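PDB 6EU4: tail spike protein from Acinetobacter phage vB_AbaP_AS12, which probably recognises and degrades the capsular polysaccharide of its Acinetobacter baumannii host as a trimeric receptor-binding spike. Local coordinates for residues Cys294-Gly300 with Val322-Met328; Asn346-Gly352 with Lys382-Phe388; Val409-Phe415 with Tyr445-Val451. All coordinates share one frame; numbering follows the deposited sequence. Where two conformers were deposited one is given.

Contact 1: residues Cys294-Gly300 with Val322-Met328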
loop_
_atom_site.group_PDB
_atom_site.type_symbol
_atom_site.label_atom_id
_atom_site.label_comp_id
_atom_site.label_asym_id
_atom_site.label_seq_id
_atom_site.Cartn_x
_atom_site.Cartn_y
_atom_site.Cartn_z
ATOM N N CYS A 294 0.518 -4.644 10.930
ATOM C CA CYS A 294 1.237 -5.638 10.141
ATOM C C CYS A 294 1.050 -5.406 8.647
ATOM O O CYS A 294 -0.083 -5.273 8.172
ATOM C CB CYS A 294 0.736 -7.032 10.505
ATOM S SG CYS A 294 1.424 -8.349 9.505
ATOM N N THR A 295 2.156 -5.370 7.908
ATOM C CA THR A 295 2.112 -5.217 6.462
ATOM C C THR A 295 2.809 -6.404 5.822
ATOM O O THR A 295 3.944 -6.745 6.201
ATOM C CB THR A 295 2.781 -3.913 5.990
ATOM O OG1 THR A 295 2.233 -2.763 6.666
ATOM C CG2 THR A 295 2.563 -3.719 4.488
HETATM N N MSE A 296 2.155 -6.989 4.814
HETATM C CA MSE A 296 2.744 -8.011 3.950
HETATM C C MSE A 296 2.846 -7.450 2.542
HETATM O O MSE A 296 1.857 -6.934 2.018
HETATM C CB MSE A 296 1.886 -9.275 3.980
HETATM C CG MSE A 296 1.688 -9.807 5.389
HETATM SE SE MSE A 296 0.316 -11.227 5.322
HETATM C CE MSE A 296 1.240 -12.459 4.214
ATOM N N ILE A 297 4.043 -7.504 1.939
ATOM C CA ILE A 297 4.298 -6.958 0.609
ATOM C C ILE A 297 4.821 -8.068 -0.284
ATOM O O ILE A 297 5.872 -8.656 0.003
ATOM C CB ILE A 297 5.305 -5.799 0.673
ATOM C CG1 ILE A 297 4.737 -4.664 1.507
ATOM C CG2 ILE A 297 5.680 -5.288 -0.713
ATOM C CD1 ILE A 297 5.814 -3.752 2.018
ATOM N N SER A 298 4.104 -8.337 -1.368
ATOM C CA SER A 298 4.529 -9.302 -2.387
ATOM C C SER A 298 4.996 -10.609 -1.739
ATOM O O SER A 298 6.042 -11.182 -2.066
ATOM C CB SER A 298 5.592 -8.681 -3.306
ATOM O OG SER A 298 5.021 -7.672 -4.137
ATOM N N CYS A 299 4.182 -11.089 -0.814
ATOM C CA CYS A 299 4.365 -12.395 -0.205
ATOM C C CYS A 299 3.555 -13.429 -0.970
ATOM O O CYS A 299 2.641 -13.100 -1.720
ATOM C CB CYS A 299 3.928 -12.393 1.247
ATOM S SG CYS A 299 4.924 -11.278 2.310
ATOM N N GLY A 300 3.914 -14.698 -0.771
ATOM C CA GLY A 300 3.259 -15.790 -1.453
ATOM C C GLY A 300 2.951 -16.932 -0.507
ATOM O O GLY A 300 3.450 -16.999 0.623
ATOM N N VAL A 322 -4.096 -5.866 9.389
ATOM C CA VAL A 322 -3.124 -6.367 8.422
ATOM C C VAL A 322 -3.445 -5.774 7.061
ATOM O O VAL A 322 -4.612 -5.728 6.658
ATOM C CB VAL A 322 -3.158 -7.906 8.313
ATOM C CG1 VAL A 322 -2.202 -8.413 7.238
ATOM C CG2 VAL A 322 -2.873 -8.571 9.674
ATOM N N THR A 323 -2.404 -5.351 6.344
ATOM C CA THR A 323 -2.514 -4.935 4.952
ATOM C C THR A 323 -1.671 -5.875 4.111
ATOM O O THR A 323 -0.492 -6.091 4.429
ATOM C CB THR A 323 -2.013 -3.503 4.725
ATOM O OG1 THR A 323 -2.762 -2.569 5.508
ATOM C CG2 THR A 323 -2.159 -3.110 3.263
HETATM N N MSE A 324 -2.268 -6.414 3.043
HETATM C CA MSE A 324 -1.580 -7.277 2.099
HETATM C C MSE A 324 -1.486 -6.546 0.766
HETATM O O MSE A 324 -2.509 -6.263 0.138
HETATM C CB MSE A 324 -2.320 -8.609 1.921
HETATM C CG MSE A 324 -2.579 -9.333 3.176
HETATM SE SE MSE A 324 -3.328 -11.087 2.723
HETATM C CE MSE A 324 -3.792 -11.599 4.530
ATOM N N VAL A 325 -0.271 -6.229 0.343
ATOM C CA VAL A 325 -0.024 -5.420 -0.846
ATOM C C VAL A 325 0.563 -6.334 -1.919
ATOM O O VAL A 325 1.703 -6.799 -1.793
ATOM C CB VAL A 325 0.918 -4.247 -0.543
ATOM C CG1 VAL A 325 0.985 -3.308 -1.730
ATOM C CG2 VAL A 325 0.456 -3.509 0.685
ATOM N N THR A 326 -0.208 -6.560 -2.977
ATOM C CA THR A 326 0.173 -7.385 -4.123
ATOM C C THR A 326 0.721 -8.755 -3.694
ATOM O O THR A 326 1.742 -9.221 -4.206
ATOM C CB THR A 326 1.181 -6.655 -5.031
ATOM O OG1 THR A 326 1.238 -5.253 -4.721
ATOM C CG2 THR A 326 0.740 -6.748 -6.487
ATOM N N CYS A 327 0.014 -9.416 -2.772
ATOM C CA CYS A 327 0.356 -10.765 -2.338
ATOM C C CYS A 327 -0.300 -11.805 -3.243
ATOM O O CYS A 327 -1.193 -11.506 -4.046
ATOM C CB CYS A 327 -0.032 -10.966 -0.868
ATOM S SG CYS A 327 1.014 -9.916 0.243
HETATM N N MSE A 328 0.160 -13.045 -3.100
HETATM C CA MSE A 328 -0.288 -14.154 -3.948
HETATM C C MSE A 328 -0.502 -15.441 -3.175
HETATM O O MSE A 328 0.009 -15.629 -2.071
HETATM C CB MSE A 328 0.724 -14.431 -5.067
HETATM C CG MSE A 328 0.978 -13.252 -5.952
HETATM SE SE MSE A 328 2.011 -13.766 -7.522
HETATM C CE MSE A 328 0.758 -15.006 -8.376
#

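Contact 2: residues Asn346-Gly352 with Lys382-Phe388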
loop_
_atom_site.group_PDB
_atom_site.type_symbol
_atom_site.label_atom_id
_atom_site.label_comp_id
_atom_site.label_asym_id
_atom_site.label_seq_id
_atom_site.Cartn_x
_atom_site.Cartn_y
_atom_site.Cartn_z
ATOM N N ASN A 346 -7.006 -5.352 4.813
ATOM C CA ASN A 346 -7.108 -4.740 3.495
ATOM C C ASN A 346 -6.260 -5.572 2.560
ATOM O O ASN A 346 -5.042 -5.652 2.743
ATOM C CB ASN A 346 -6.624 -3.300 3.508
ATOM C CG ASN A 346 -6.867 -2.605 2.180
ATOM O OD1 ASN A 346 -7.262 -3.231 1.186
ATOM N ND2 ASN A 346 -6.711 -1.295 2.176
ATOM N N ILE A 347 -6.896 -6.203 1.584
ATOM C CA ILE A 347 -6.213 -7.073 0.626
ATOM C C ILE A 347 -6.214 -6.326 -0.704
ATOM O O ILE A 347 -7.259 -6.226 -1.362
ATOM C CB ILE A 347 -6.898 -8.440 0.511
ATOM C CG1 ILE A 347 -7.016 -9.102 1.905
ATOM C CG2 ILE A 347 -6.145 -9.316 -0.433
ATOM C CD1 ILE A 347 -7.668 -10.442 1.899
ATOM N N SER A 348 -5.061 -5.795 -1.110
ATOM C CA SER A 348 -4.975 -4.908 -2.268
ATOM C C SER A 348 -4.212 -5.598 -3.390
ATOM O O SER A 348 -3.056 -6.009 -3.213
ATOM C CB SER A 348 -4.311 -3.570 -1.908
ATOM O OG SER A 348 -2.908 -3.693 -1.751
ATOM N N ASN A 349 -4.863 -5.721 -4.548
ATOM C CA ASN A 349 -4.236 -6.277 -5.752
ATOM C C ASN A 349 -3.662 -7.672 -5.507
ATOM O O ASN A 349 -2.565 -7.998 -5.950
ATOM C CB ASN A 349 -3.163 -5.307 -6.250
ATOM C CG ASN A 349 -2.840 -5.467 -7.713
ATOM O OD1 ASN A 349 -3.378 -6.326 -8.397
ATOM N ND2 ASN A 349 -1.945 -4.602 -8.211
ATOM N N PHE A 350 -4.435 -8.511 -4.826
ATOM C CA PHE A 350 -4.088 -9.920 -4.661
ATOM C C PHE A 350 -4.112 -10.634 -6.008
ATOM O O PHE A 350 -4.768 -10.213 -6.966
ATOM C CB PHE A 350 -5.055 -10.607 -3.686
ATOM C CG PHE A 350 -4.479 -11.820 -3.015
ATOM C CD1 PHE A 350 -3.698 -11.682 -1.884
ATOM C CD2 PHE A 350 -4.710 -13.101 -3.517
ATOM C CE1 PHE A 350 -3.135 -12.774 -1.255
ATOM C CE2 PHE A 350 -4.155 -14.211 -2.886
ATOM C CZ PHE A 350 -3.366 -14.054 -1.763
ATOM N N ASN A 351 -3.354 -11.732 -6.091
ATOM C CA ASN A 351 -3.414 -12.583 -7.271
ATOM C C ASN A 351 -3.387 -14.015 -6.731
ATOM O O ASN A 351 -2.327 -14.538 -6.356
ATOM C CB ASN A 351 -2.276 -12.262 -8.238
ATOM C CG ASN A 351 -2.347 -13.042 -9.534
ATOM O OD1 ASN A 351 -2.957 -14.111 -9.612
ATOM N ND2 ASN A 351 -1.675 -12.522 -10.567
ATOM N N GLY A 352 -4.570 -14.610 -6.609
ATOM C CA GLY A 352 -4.728 -15.935 -6.029
ATOM C C GLY A 352 -5.155 -16.931 -7.098
ATOM O O GLY A 352 -6.090 -16.677 -7.863
ATOM N N LYS A 382 -11.628 -5.729 3.241
ATOM C CA LYS A 382 -11.831 -5.049 1.965
ATOM C C LYS A 382 -10.966 -5.683 0.893
ATOM O O LYS A 382 -9.764 -5.883 1.100
ATOM C CB LYS A 382 -11.491 -3.563 2.055
ATOM C CG LYS A 382 -11.655 -2.859 0.723
ATOM C CD LYS A 382 -11.468 -1.374 0.907
ATOM C CE LYS A 382 -11.753 -0.594 -0.383
ATOM N NZ LYS A 382 -11.315 0.841 -0.268
ATOM N N LEU A 383 -11.577 -5.960 -0.260
ATOM C CA LEU A 383 -10.856 -6.406 -1.447
ATOM C C LEU A 383 -10.721 -5.202 -2.365
ATOM O O LEU A 383 -11.703 -4.760 -2.973
ATOM C CB LEU A 383 -11.579 -7.555 -2.140
ATOM C CG LEU A 383 -12.025 -8.709 -1.221
ATOM C CD1 LEU A 383 -12.614 -9.828 -2.028
ATOM C CD2 LEU A 383 -10.889 -9.224 -0.374
ATOM N N THR A 384 -9.517 -4.647 -2.414
ATOM C CA THR A 384 -9.184 -3.512 -3.271
ATOM C C THR A 384 -8.575 -4.090 -4.539
ATOM O O THR A 384 -7.399 -4.439 -4.565
ATOM C CB THR A 384 -8.214 -2.571 -2.565
ATOM O OG1 THR A 384 -8.812 -2.116 -1.338
ATOM C CG2 THR A 384 -7.887 -1.371 -3.435
ATOM N N GLY A 385 -9.380 -4.181 -5.586
ATOM C CA GLY A 385 -8.976 -4.899 -6.776
ATOM C C GLY A 385 -8.639 -6.343 -6.465
ATOM O O GLY A 385 -9.262 -6.990 -5.615
ATOM N N GLY A 386 -7.645 -6.856 -7.171
ATOM C CA GLY A 386 -7.249 -8.237 -7.038
ATOM C C GLY A 386 -7.996 -9.164 -7.981
ATOM O O GLY A 386 -9.017 -8.821 -8.594
ATOM N N SER A 387 -7.432 -10.358 -8.085
ATOM C CA SER A 387 -7.992 -11.442 -8.876
ATOM C C SER A 387 -7.938 -12.700 -8.024
ATOM O O SER A 387 -6.881 -13.054 -7.488
ATOM C CB SER A 387 -7.230 -11.642 -10.192
ATOM O OG SER A 387 -5.909 -12.059 -9.954
ATOM N N PHE A 388 -9.083 -13.353 -7.874
ATOM C CA PHE A 388 -9.219 -14.496 -6.960
ATOM C C PHE A 388 -9.707 -15.720 -7.716
ATOM O O PHE A 388 -10.875 -15.784 -8.128
ATOM C CB PHE A 388 -10.156 -14.150 -5.818
ATOM C CG PHE A 388 -9.620 -13.070 -4.926
ATOM C CD1 PHE A 388 -9.875 -11.734 -5.206
ATOM C CD2 PHE A 388 -8.821 -13.387 -3.834
ATOM C CE1 PHE A 388 -9.380 -10.739 -4.385
ATOM C CE2 PHE A 388 -8.306 -12.407 -3.030
ATOM C CZ PHE A 388 -8.572 -11.074 -3.304
HETATM O O HOH W 1 -8.260 0.290 -0.266
HETATM O O HOH W 2 -7.242 -7.784 -3.717
HETATM O O HOH W 3 -6.143 -15.142 -10.208
#

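Contact 3: residues Val409-Phe415 with Tyr445-Val451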
loop_
_atom_site.group_PDB
_atom_site.type_symbol
_atom_site.label_atom_id
_atom_site.label_comp_id
_atom_site.label_asym_id
_atom_site.label_seq_id
_atom_site.Cartn_x
_atom_site.Cartn_y
_atom_site.Cartn_z
ATOM N N VAL A 409 -20.660 -12.779 6.467
ATOM C CA VAL A 409 -20.370 -11.541 7.174
ATOM C C VAL A 409 -21.351 -11.422 8.329
ATOM O O VAL A 409 -22.565 -11.373 8.108
ATOM C CB VAL A 409 -20.472 -10.312 6.247
ATOM C CG1 VAL A 409 -19.843 -9.102 6.908
ATOM C CG2 VAL A 409 -19.816 -10.581 4.889
ATOM N N GLU A 410 -20.836 -11.350 9.558
ATOM C CA GLU A 410 -21.711 -11.364 10.727
ATOM C C GLU A 410 -21.131 -10.556 11.881
ATOM O O GLU A 410 -19.979 -10.108 11.861
ATOM C CB GLU A 410 -21.985 -12.810 11.185
ATOM C CG GLU A 410 -20.835 -13.473 11.920
ATOM C CD GLU A 410 -20.854 -13.230 13.426
ATOM O OE1 GLU A 410 -19.855 -12.698 13.961
ATOM O OE2 GLU A 410 -21.874 -13.540 14.086
ATOM N N GLY A 411 -21.965 -10.380 12.911
ATOM C CA GLY A 411 -21.523 -9.855 14.193
ATOM C C GLY A 411 -20.894 -8.471 14.143
ATOM O O GLY A 411 -19.848 -8.236 14.765
ATOM N N GLY A 412 -21.536 -7.539 13.441
ATOM C CA GLY A 412 -21.050 -6.182 13.327
ATOM C C GLY A 412 -19.958 -5.978 12.299
ATOM O O GLY A 412 -19.431 -4.864 12.195
ATOM N N SER A 413 -19.601 -7.010 11.540
ATOM C CA SER A 413 -18.522 -6.919 10.564
ATOM C C SER A 413 -18.955 -6.154 9.317
ATOM O O SER A 413 -20.142 -5.941 9.061
ATOM C CB SER A 413 -18.056 -8.301 10.158
ATOM O OG SER A 413 -17.509 -8.989 11.278
ATOM N N VAL A 414 -17.962 -5.754 8.533
ATOM C CA VAL A 414 -18.182 -5.121 7.237
ATOM C C VAL A 414 -17.251 -5.778 6.230
ATOM O O VAL A 414 -16.093 -6.085 6.541
ATOM C CB VAL A 414 -17.987 -3.595 7.295
ATOM C CG1 VAL A 414 -16.585 -3.230 7.715
ATOM C CG2 VAL A 414 -18.342 -2.966 5.954
ATOM N N PHE A 415 -17.782 -6.026 5.034
ATOM C CA PHE A 415 -17.080 -6.672 3.933
ATOM C C PHE A 415 -17.266 -5.807 2.696
ATOM O O PHE A 415 -18.400 -5.462 2.349
ATOM C CB PHE A 415 -17.641 -8.082 3.692
ATOM C CG PHE A 415 -16.984 -8.841 2.568
ATOM C CD1 PHE A 415 -15.628 -9.155 2.609
ATOM C CD2 PHE A 415 -17.735 -9.289 1.492
ATOM C CE1 PHE A 415 -15.036 -9.900 1.592
ATOM C CE2 PHE A 415 -17.145 -10.020 0.473
ATOM C CZ PHE A 415 -15.796 -10.320 0.517
ATOM N N TYR A 445 -24.887 -12.235 4.516
ATOM C CA TYR A 445 -24.608 -11.399 5.678
ATOM C C TYR A 445 -25.817 -11.362 6.594
ATOM O O TYR A 445 -26.946 -11.600 6.168
ATOM C CB TYR A 445 -24.185 -9.995 5.262
ATOM C CG TYR A 445 -25.193 -9.213 4.432
ATOM C CD1 TYR A 445 -25.293 -9.412 3.057
ATOM C CD2 TYR A 445 -26.004 -8.254 5.012
ATOM C CE1 TYR A 445 -26.191 -8.709 2.301
ATOM C CE2 TYR A 445 -26.916 -7.531 4.254
ATOM C CZ TYR A 445 -26.999 -7.763 2.892
ATOM O OH TYR A 445 -27.907 -7.055 2.153
ATOM N N THR A 446 -25.561 -11.105 7.873
ATOM C CA THR A 446 -26.646 -11.046 8.845
ATOM C C THR A 446 -27.214 -9.639 8.965
ATOM O O THR A 446 -26.674 -8.664 8.446
ATOM C CB THR A 446 -26.163 -11.528 10.213
ATOM O OG1 THR A 446 -25.179 -10.607 10.701
ATOM C CG2 THR A 446 -25.540 -12.927 10.125
ATOM N N THR A 447 -28.332 -9.533 9.701
ATOM C CA THR A 447 -28.946 -8.229 9.895
ATOM C C THR A 447 -28.083 -7.290 10.735
ATOM O O THR A 447 -28.347 -6.089 10.752
ATOM C CB THR A 447 -30.338 -8.369 10.544
ATOM O OG1 THR A 447 -30.240 -9.162 11.717
ATOM C CG2 THR A 447 -31.295 -9.035 9.603
ATOM N N ASN A 448 -27.103 -7.851 11.441
ATOM C CA ASN A 448 -26.098 -7.122 12.197
ATOM C C ASN A 448 -24.770 -7.268 11.474
ATOM O O ASN A 448 -23.830 -7.882 11.987
ATOM C CB ASN A 448 -26.010 -7.648 13.626
ATOM C CG ASN A 448 -25.011 -6.882 14.470
ATOM O OD1 ASN A 448 -24.759 -5.705 14.235
ATOM N ND2 ASN A 448 -24.440 -7.553 15.461
ATOM N N ALA A 449 -24.738 -6.808 10.231
ATOM C CA ALA A 449 -23.502 -6.743 9.467
ATOM C C ALA A 449 -23.714 -5.723 8.365
ATOM O O ALA A 449 -24.837 -5.288 8.098
ATOM C CB ALA A 449 -23.131 -8.107 8.877
ATOM N N SER A 450 -22.611 -5.341 7.731
ATOM C CA SER A 450 -22.627 -4.383 6.641
ATOM C C SER A 450 -21.835 -4.920 5.458
ATOM O O SER A 450 -20.826 -5.607 5.627
ATOM C CB SER A 450 -22.037 -3.039 7.073
ATOM O OG SER A 450 -22.856 -2.430 8.094
ATOM N N VAL A 451 -22.296 -4.561 4.259
ATOM C CA VAL A 451 -21.620 -4.931 3.021
ATOM C C VAL A 451 -21.619 -3.745 2.069
ATOM O O VAL A 451 -22.547 -2.931 2.045
ATOM C CB VAL A 451 -22.266 -6.150 2.331
ATOM C CG1 VAL A 451 -22.150 -7.404 3.207
ATOM C CG2 VAL A 451 -23.724 -5.879 1.998
HETATM O O HOH W 4 -24.684 -11.390 13.373
#

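Contact 1: residues Cys294-Gly300 with Val322-Met328
Met296, built as selenomethionine, reaches across to Val322, Met324 and Cys327. Its CB faces the thiol of Cys327, with Met296 CB to Cys327 SG at 3.9 Å. CG stands anti to the carbonyl carbon (chi1 -56°) and carries the chain into the interior beside Met324, the two side chains running the same way. The selenium touches two neighbours, Met296 SE lying 4.2 Å from Val322 CG1 and 4.1 Å from Met324 CG. A bend at the last torsion (chi3 63°) then turns CE out of the extended line. Phe273 and, next to Met324, Phe315 and Ile317 complete this apolar layer.

The backbones run parallel and in register, strand axes 4.7 Å apart, as in successive coils of a right-handed parallel beta-helix, the fold of many phage tailspikes. Met296 is gripped from both of its backbone polar atoms: its N donates to Thr323 O at 2.8 Å with a nearly straight N-H (175°), and Val325 N donates to Met296 O at 2.8 Å.

At Ser298 and Thr326 both segments adopt positive phi and turn the corner together. Just past it, Cys299 N donates to Cys327 SG at 3.5 Å, so the same thiol that packs on Met296 also takes up a buried amide; Met328 N bonds to Cys299 O at 2.8 Å and resumes the pairing. On the other face, Thr295, Ile297, Thr323 and Val325 look toward the trimer interior: Thr323 OG1 bonds to Thr326 OG1 of the third subunit, and Ser298 OG to Thr295 OG1 of the second.

Contact 2: residues Asn346-Gly352 with Lys382-Phe388
Backbone hydrogen bonds join Ile347 to Lys382 and Thr384, Asn349 to Thr384, Phe350 to Ser387 and Gly352 to Ser387. Ile347 N to Lys382 O (2.9 Å) is almost linear, whereas Ser387 N approaches Phe350 O at 2.9 Å from above the carbonyl plane, 39° out of it. That tilt falls just past the corner, where Gly385 and Gly386 take positive phi values.

Waters supply a second kind of bridge. One is bonded to Thr384 OG1 at 2.7 Å and accepts from Lys382 NZ (3.1 Å) and Asn346 ND2, tying together three side chains of one face. Another sits at the corner, accepting from Phe350 N while lying 2.8 Å from Ile347 O and also within bonding reach of Gly385 O.

Apolar contacts occupy the opposite face. The rings of Phe350 and Phe388 are nearly parallel (2°) but slid apart, centroids 5.5 Å from each other, so they barely overlap; the closer touch is Phe350 CB to Phe388 CZ, 3.6 Å. Ile347 CG2 meets the edge of the Phe388 ring near its plane, with CZ at 4.2 Å, and Phe337 packs edge-to-face with Phe350.

The chemistry thus divides by face: aromatic and aliphatic side chains pack on the inside of the beta-helix, an amide, hydroxyl and ammonium group share water outside, and the corner water accepts from the backbone amide of Phe350, which is not bonded across this pair of segments.

Contact 3: residues Val409-Phe415 with Tyr445-Val451
A type I' beta turn from Glu410 to Ser413 forms a corner of one beta-helix coil, and Val409, Gly412 and Ser413 hold it against Tyr445-Val451 of the next. The turn is closed by Ser413, whose N and OG both donate to Glu410 O; positive phi at Gly411 and Gly412 suits glycine.

Four hydrogen bonds cross between the coils. Before the corner, Thr446 N donates to Val409 O at 3.0 Å, head-on to the carbonyl. At the tip, Gly412 N reaches Asn448 O at 2.7 Å, the donor standing 37° out of the carbonyl plane. The register slips by one residue here: Val409 lies beside Tyr445, Gly412 nearest Ala449, then Val414 beside Ser450, so the two corners are offset. Past the tip the parallel pattern returns, with Ser450 N to Ser413 O at 2.9 Å and Phe415 N to Ser450 O at 3.1 Å. A water bridges the turn to the neighbouring loop, accepting from Gly411 N at 2.9 Å and bonded to Thr446 OG1.

The methyl of Ala449 lies between the two arms of the turn, near Ser413 O on one and, on the other, with Ala449 CB 3.4 Å from Val409 O and 4.0 Å from Val409 CG1, the branch that lies anti to its own backbone N (chi1 -166°). Alongside, Glu410 CB rests on Thr446 CG2 at 3.7 Å, while the Glu410 carboxylate leads away to Ser377 N. Within its own coil, Val451 CG2 sits over one face of the Tyr445 ring near the rim, and Tyr445 OH bonds to Asp462.

Parallel pairing of successive coils on both sides of a corner is how a parallel beta-helix is built, the fold of many phage tailspikes.

Overall arrangement
Followed from the N terminus, the three contacts occur in series; none nests in or crosses another. Contact 1 closes a coil with 21 residues between its segments, and contacts 2 and 3 each close one with 29. Contacts 1 and 2 adjoin directly: strand 321-334 pairs with strand 344-348 through Met324 N to Asn346 O and Ser348 N to Met324 O. Contact 2 passes to contact 3 through strands 380-384 and 414-417, where Leu383 packs on Phe415. The centres of contacts 1 and 3 lie about 25 Å apart, without touching. Contacts 1 and 2 also meet the second subunit, tying the coil stack to the trimer.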